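PDB 3ZRP: serine-pyruvate aminotransferase (AgxT) from Sulfolobus solfataricus, which uses pyridoxal 5'-phosphate to transfer amino groups, probably from serine to pyruvate and from alanine to glyoxylate, as a class-V aminotransferase. Local coordinates for residues G317-E321 with R358-K362; V168-E172 with Y297-V301; E283-L287 with E365-F369. All blocks are in the same frame, centred on the assembly; numbering follows the deposited sequence. Where two conformers were deposited one is given.

Contact 1 of 3, residues G317-E321 with R358-K362; sequences GTVNE and RTLRK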
# COMPACT_ATOMS: atom_id res chain seq x y z
N GLY A 317 -30.65 -2.05 -9.80
CA GLY A 317 -31.46 -3.05 -10.49
C GLY A 317 -30.69 -4.16 -11.18
O GLY A 317 -31.20 -5.28 -11.32
N THR A 318 -29.47 -3.86 -11.64
CA THR A 318 -28.64 -4.86 -12.32
C THR A 318 -28.01 -5.84 -11.34
O THR A 318 -27.87 -7.03 -11.67
CB THR A 318 -27.52 -4.25 -13.19
OG1 THR A 318 -26.70 -3.38 -12.39
CG2 THR A 318 -28.10 -3.51 -14.38
N VAL A 319 -27.61 -5.36 -10.16
CA VAL A 319 -27.03 -6.22 -9.12
C VAL A 319 -28.02 -7.30 -8.63
O VAL A 319 -27.62 -8.45 -8.43
CB VAL A 319 -26.39 -5.42 -7.93
CG1 VAL A 319 -27.43 -4.96 -6.91
CG2 VAL A 319 -25.30 -6.26 -7.25
N ASN A 320 -29.29 -6.92 -8.49
CA ASN A 320 -30.38 -7.83 -8.12
C ASN A 320 -30.84 -8.68 -9.31
O ASN A 320 -31.86 -9.37 -9.24
CB ASN A 320 -31.57 -7.02 -7.56
CG ASN A 320 -31.28 -6.40 -6.19
OD1 ASN A 320 -31.03 -7.10 -5.21
ND2 ASN A 320 -31.37 -5.08 -6.12
N GLU A 321 -30.09 -8.62 -10.41
CA GLU A 321 -30.40 -9.36 -11.63
C GLU A 321 -29.18 -10.17 -12.10
O GLU A 321 -29.30 -11.00 -13.01
CB GLU A 321 -30.88 -8.40 -12.73
CG GLU A 321 -31.88 -8.98 -13.73
CD GLU A 321 -33.34 -8.82 -13.31
OE1 GLU A 321 -33.70 -9.25 -12.19
OE2 GLU A 321 -34.13 -8.27 -14.11
N ARG A 358 -33.06 -6.26 -19.67
CA ARG A 358 -34.19 -6.41 -18.74
C ARG A 358 -34.26 -5.36 -17.63
O ARG A 358 -35.34 -5.05 -17.11
CB ARG A 358 -34.31 -7.85 -18.20
CG ARG A 358 -33.09 -8.44 -17.56
CD ARG A 358 -33.25 -9.94 -17.57
NE ARG A 358 -32.48 -10.58 -16.50
CZ ARG A 358 -31.43 -11.37 -16.69
NH1 ARG A 358 -31.01 -11.65 -17.91
NH2 ARG A 358 -30.82 -11.90 -15.64
N THR A 359 -33.12 -4.75 -17.31
CA THR A 359 -33.10 -3.68 -16.33
C THR A 359 -33.68 -2.38 -16.94
O THR A 359 -34.50 -1.70 -16.31
CB THR A 359 -31.69 -3.47 -15.75
OG1 THR A 359 -31.18 -4.72 -15.30
CG2 THR A 359 -31.72 -2.49 -14.59
N LEU A 360 -33.28 -2.07 -18.17
CA LEU A 360 -33.74 -0.85 -18.85
C LEU A 360 -35.23 -0.92 -19.22
O LEU A 360 -35.92 0.11 -19.22
CB LEU A 360 -32.87 -0.53 -20.07
CG LEU A 360 -31.40 -0.20 -19.79
CD1 LEU A 360 -30.69 0.29 -21.05
CD2 LEU A 360 -31.27 0.80 -18.68
N ARG A 361 -35.70 -2.13 -19.53
CA ARG A 361 -37.11 -2.40 -19.80
C ARG A 361 -37.98 -1.97 -18.61
O ARG A 361 -38.96 -1.25 -18.79
CB ARG A 361 -37.29 -3.90 -20.08
CG ARG A 361 -38.67 -4.35 -20.57
CD ARG A 361 -38.52 -5.44 -21.64
NE ARG A 361 -39.48 -6.54 -21.50
CZ ARG A 361 -40.12 -7.12 -22.51
NH1 ARG A 361 -39.95 -6.70 -23.77
NH2 ARG A 361 -40.96 -8.12 -22.27
N LYS A 362 -37.60 -2.41 -17.41
CA LYS A 362 -38.36 -2.12 -16.20
C LYS A 362 -38.26 -0.65 -15.78
O LYS A 362 -39.04 -0.19 -14.93
CB LYS A 362 -37.94 -3.05 -15.05
CG LYS A 362 -36.56 -2.80 -14.44
CD LYS A 362 -36.14 -3.95 -13.54
CE LYS A 362 -34.88 -3.61 -12.75
NZ LYS A 362 -34.28 -4.82 -12.12
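A helix-helix contact topped by a salt-bridge network joins the C-terminal end of helix 311-319, with the turn after it, to the last turns of helix 346-363. The backbones are nearest at Gly-317 and Thr-359, whose CA atoms lie 6.1 Å apart; a residue without a side chain lets CG2 of Thr-359 settle against the backbone of Gly-317. Next to it the two threonines cross at about a right angle, and the methyl CG2 of Thr-318 sits 3.4 Å from OG1 of Thr-359. Neither hydroxyl is spent on this pairing. OG1 of Thr-359 bonds back to the carbonyl of Val-355, while OG1 of Thr-318 bonds to carbonyls of its own helix, Leu-315 and Val-314.

The outer layer is charged, and its salt bridges are long. CG of Glu-321 lies 3.3 Å from NE of Arg-358, and a bend at chi2 (89°) turns the carboxylate back toward Arg-358 and Lys-362, its plane 32° from that of the guanidinium. OE2 of Glu-321 is 3.7 Å from NE of Arg-358 and, in the lysine conformer given, 4.0 Å from NZ of Lys-362. Extended beyond CG, the Lys-362 chain in that conformer spans the gap between the helices. Its NZ donates a hydrogen bond of 3.2 Å to O of Gly-317, approaching from above the carbonyl plane, 39° out of it.

Contact 2 of 3, residues V168-E172 with Y297-V301; sequences VGAEE and YSNTV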
# COMPACT_ATOMS: atom_id res chain seq x y z
N VAL A 168 -2.94 -1.91 -19.38
CA VAL A 168 -1.95 -2.97 -19.33
C VAL A 168 -2.63 -4.30 -18.98
O VAL A 168 -3.42 -4.38 -18.03
CB VAL A 168 -0.76 -2.67 -18.35
CG1 VAL A 168 0.25 -3.83 -18.29
CG2 VAL A 168 -0.09 -1.35 -18.72
N GLY A 169 -2.35 -5.32 -19.78
CA GLY A 169 -2.94 -6.64 -19.64
C GLY A 169 -4.18 -6.80 -20.50
O GLY A 169 -4.79 -7.87 -20.49
N ALA A 170 -4.57 -5.76 -21.23
CA ALA A 170 -5.79 -5.83 -22.05
C ALA A 170 -5.65 -5.18 -23.44
O ALA A 170 -6.22 -5.69 -24.41
CB ALA A 170 -6.96 -5.21 -21.29
N GLU A 171 -4.96 -4.04 -23.50
CA GLU A 171 -4.72 -3.31 -24.75
C GLU A 171 -3.29 -3.61 -25.15
O GLU A 171 -2.46 -3.95 -24.29
CB GLU A 171 -4.89 -1.78 -24.59
CG GLU A 171 -6.21 -1.31 -23.93
CD GLU A 171 -7.39 -1.14 -24.90
OE1 GLU A 171 -7.25 -1.40 -26.11
OE2 GLU A 171 -8.47 -0.74 -24.45
N GLU A 172 -2.98 -3.51 -26.44
CA GLU A 172 -1.58 -3.59 -26.86
C GLU A 172 -0.74 -2.52 -26.13
O GLU A 172 -1.11 -1.34 -26.11
CB GLU A 172 -1.42 -3.41 -28.37
CG GLU A 172 0.01 -3.69 -28.82
CD GLU A 172 0.31 -3.30 -30.27
OE1 GLU A 172 -0.49 -2.58 -30.92
OE2 GLU A 172 1.38 -3.71 -30.77
N TYR A 297 -12.68 3.75 -28.79
CA TYR A 297 -13.45 2.83 -27.93
C TYR A 297 -12.50 1.86 -27.21
O TYR A 297 -11.89 0.99 -27.84
CB TYR A 297 -14.48 2.04 -28.77
CG TYR A 297 -15.68 2.81 -29.31
CD1 TYR A 297 -16.08 4.02 -28.74
CD2 TYR A 297 -16.45 2.29 -30.37
CE1 TYR A 297 -17.20 4.71 -29.24
CE2 TYR A 297 -17.56 2.97 -30.87
CZ TYR A 297 -17.94 4.17 -30.30
OH TYR A 297 -19.05 4.84 -30.79
N SER A 298 -12.32 2.05 -25.91
CA SER A 298 -11.41 1.18 -25.16
C SER A 298 -11.99 -0.22 -25.04
O SER A 298 -13.21 -0.40 -25.03
CB SER A 298 -11.09 1.71 -23.74
OG SER A 298 -12.15 1.42 -22.82
N ASN A 299 -11.09 -1.17 -24.94
CA ASN A 299 -11.45 -2.57 -24.77
C ASN A 299 -11.55 -3.00 -23.29
O ASN A 299 -11.71 -4.20 -23.00
CB ASN A 299 -10.49 -3.43 -25.61
CG ASN A 299 -10.64 -3.13 -27.11
OD1 ASN A 299 -11.71 -2.70 -27.57
ND2 ASN A 299 -9.57 -3.32 -27.86
N THR A 300 -11.52 -2.03 -22.37
CA THR A 300 -11.67 -2.33 -20.94
C THR A 300 -12.86 -1.67 -20.30
O THR A 300 -13.38 -2.20 -19.32
CB THR A 300 -10.39 -1.94 -20.12
OG1 THR A 300 -10.14 -0.53 -20.27
CG2 THR A 300 -9.21 -2.73 -20.63
N VAL A 301 -13.28 -0.52 -20.82
CA VAL A 301 -14.38 0.27 -20.23
C VAL A 301 -15.25 0.88 -21.34
O VAL A 301 -14.73 1.45 -22.30
CB VAL A 301 -13.86 1.46 -19.38
CG1 VAL A 301 -15.03 2.28 -18.79
CG2 VAL A 301 -12.94 0.98 -18.25
O HOH W 1 -7.77 -5.00 -26.71
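This is a buried loop-to-loop contact close to the cofactor site, where the segment following strand 157-163 meets the one leading into strand 301-305. One carboxylate does most of the work. OE2 of Glu-171 takes the backbone N-H of Asn-299 in a short bond of 2.7 Å, bent only slightly at the hydrogen (158°); the donor comes to the syn side of the oxygen, 23° out of the carboxylate plane. The glutamate reaches it by folding its chain at chi2, which swings the carboxylate across the Asn-299 side chain. The two chains cross at about a right angle, yet their flat ends are nearly parallel, with planes 19° apart. OE1 of Glu-171 also forms a salt bridge with Arg-143, so both oxygens of this buried carboxylate are held, and the arginine probably favours its charged form.

A water makes a second link: it donates to O of Ala-170 at 2.9 Å and accepts from ND2 of Asn-299 at 2.7 Å. Farther along, CB of Ala-170 presses on CG2 of Thr-300 at 3.4 Å, tight for two carbons. OG1 of Thr-300 bonds to the carbonyl of Ser-166, a residue of the pyridoxal phosphate site, which ties this loop to the cofactor-binding segment. Around the pair, helix 264-284 packs on Ala-170 through His-271 and on Asn-299 through Thr-272 and Ala-275, while Val-136 of strand 136-137 touches Glu-171, Ser-298 and Thr-300.

Contact 3 of 3, residues E283-L287 with E365-F369; sequences EALGL and EPIRF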
# COMPACT_ATOMS: atom_id res chain seq x y z
N GLU A 283 -25.29 -1.01 -29.28
CA GLU A 283 -25.73 -0.35 -30.50
C GLU A 283 -27.07 -0.95 -30.96
O GLU A 283 -28.04 -0.22 -31.21
CB GLU A 283 -24.67 -0.50 -31.59
CG GLU A 283 -23.97 0.81 -32.02
CD GLU A 283 -22.74 1.18 -31.19
OE1 GLU A 283 -21.98 0.29 -30.74
OE2 GLU A 283 -22.52 2.40 -31.00
N ALA A 284 -27.13 -2.27 -31.05
CA ALA A 284 -28.37 -2.96 -31.43
C ALA A 284 -29.54 -2.65 -30.48
O ALA A 284 -30.70 -2.70 -30.90
CB ALA A 284 -28.14 -4.47 -31.55
N LEU A 285 -29.24 -2.29 -29.23
CA LEU A 285 -30.27 -1.84 -28.28
C LEU A 285 -30.68 -0.39 -28.56
O LEU A 285 -31.66 0.11 -27.99
CB LEU A 285 -29.79 -1.98 -26.83
CG LEU A 285 -29.85 -3.35 -26.13
CD1 LEU A 285 -29.11 -3.35 -24.77
CD2 LEU A 285 -31.26 -3.85 -25.94
N GLY A 286 -29.92 0.27 -29.43
CA GLY A 286 -30.11 1.70 -29.69
C GLY A 286 -29.57 2.59 -28.59
O GLY A 286 -30.04 3.71 -28.42
N LEU A 287 -28.57 2.10 -27.84
CA LEU A 287 -27.91 2.90 -26.81
C LEU A 287 -26.65 3.59 -27.35
O LEU A 287 -25.93 3.03 -28.19
CB LEU A 287 -27.57 2.03 -25.58
CG LEU A 287 -28.74 1.46 -24.78
CD1 LEU A 287 -28.28 0.31 -23.86
CD2 LEU A 287 -29.45 2.55 -24.00
N GLU A 365 -36.32 3.06 -20.26
CA GLU A 365 -35.34 3.59 -21.20
C GLU A 365 -35.69 3.12 -22.62
O GLU A 365 -35.87 1.92 -22.84
CB GLU A 365 -33.91 3.18 -20.81
CG GLU A 365 -32.79 3.69 -21.74
CD GLU A 365 -32.54 5.20 -21.61
OE1 GLU A 365 -32.96 5.80 -20.59
OE2 GLU A 365 -31.92 5.78 -22.52
N PRO A 366 -35.80 4.06 -23.58
CA PRO A 366 -36.11 3.69 -24.96
C PRO A 366 -35.05 2.77 -25.57
O PRO A 366 -33.94 3.23 -25.90
CB PRO A 366 -36.17 5.03 -25.70
CG PRO A 366 -35.69 6.07 -24.74
CD PRO A 366 -35.82 5.52 -23.37
N ILE A 367 -35.37 1.49 -25.70
CA ILE A 367 -34.47 0.53 -26.30
C ILE A 367 -35.19 -0.41 -27.26
O ILE A 367 -36.42 -0.52 -27.23
CB ILE A 367 -33.73 -0.33 -25.22
CG1 ILE A 367 -34.75 -1.00 -24.28
CG2 ILE A 367 -32.77 0.53 -24.42
CD1 ILE A 367 -34.16 -2.16 -23.48
N ARG A 368 -34.41 -1.08 -28.11
CA ARG A 368 -34.94 -2.05 -29.06
C ARG A 368 -34.87 -3.47 -28.46
O ARG A 368 -33.82 -4.13 -28.53
CB ARG A 368 -34.18 -1.97 -30.39
CG ARG A 368 -34.09 -0.55 -30.97
CD ARG A 368 -33.79 -0.55 -32.45
NE ARG A 368 -32.36 -0.59 -32.77
CZ ARG A 368 -31.62 0.49 -33.01
NH1 ARG A 368 -32.14 1.71 -32.95
NH2 ARG A 368 -30.33 0.34 -33.31
N PHE A 369 -35.98 -3.92 -27.88
CA PHE A 369 -36.06 -5.25 -27.25
C PHE A 369 -35.78 -6.40 -28.21
O PHE A 369 -36.09 -6.32 -29.40
CB PHE A 369 -37.41 -5.49 -26.58
CG PHE A 369 -37.96 -4.29 -25.85
CD1 PHE A 369 -37.36 -3.82 -24.69
CD2 PHE A 369 -39.11 -3.66 -26.32
CE1 PHE A 369 -37.90 -2.72 -24.01
CE2 PHE A 369 -39.64 -2.55 -25.66
CZ PHE A 369 -39.03 -2.08 -24.50
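In the conformer given, Arg-368 sets CG beside its backbone N (chi1 -51°) and then bends at chi3 (-87°), folding its guanidinium back over the turn that ends helix 264-284. With the side chain placed this way, CA of Gly-286 lies over one face of the guanidinium, 3.8 Å from CZ of Arg-368 and offset toward the rim, and NE of Arg-368 adds a weak hydrogen bond of 3.3 Å to O of Ala-284. The partly negative C-terminal end of the helix probably attracts the positive group. The turn itself is a Schellman motif: Gly-286 takes positive phi, as glycine does readily, and its N bonds back to O of Glu-283 at 2.6 Å.

The firmer link is between backbones. N of Arg-368 donates to O of Leu-285 at 3.0 Å, with an angle of 160° at the hydrogen. The same oxygen also receives a CA-H...O contact from Ile-367, whose CA stands 3.3 Å away. Beside these polar bonds, Ile-367 lies alongside two leucines and points the same way as both. Its CG2 meets CD2 of Leu-287 at 3.9 Å, and its CD1 faces CD2 of Leu-285 at 4.2 Å. The CG of Glu-365 reaches the same CD2 of Leu-287, while its carboxylate accepts backbone N-H groups of Lys-307, Val-308 and Ala-309. The contact thus fastens the C-terminal end of helix 264-284 to the linker between helices 346-363 and 372-381, with Leu-360 and Glu-357 of helix 346-363 packing against its leucines.

Contacts 1 and 3 are neighbours on the outer part of the chain, their centres 14 Å apart, and the end of helix 346-363 in contact 1 leads directly into the 365-369 loop of contact 3. CD1 of Leu-360 packs on CD1 of Leu-287 at 3.7 Å, Arg-361 in the conformer given makes a cation-pi contact with Phe-369, and O of Leu-360 probably accepts a hydrogen bond from N of Glu-365. Contact 2 lies deeper, about 26 Å from contact 1 and 25 Å from contact 3 between centres, and near the cofactor: the Thr-300 side chain is about 8 Å from the bound pyridoxal phosphate. Helix 264-284 packs on contact 2 through residues such as His-271 and Thr-272 and ends in contact 3.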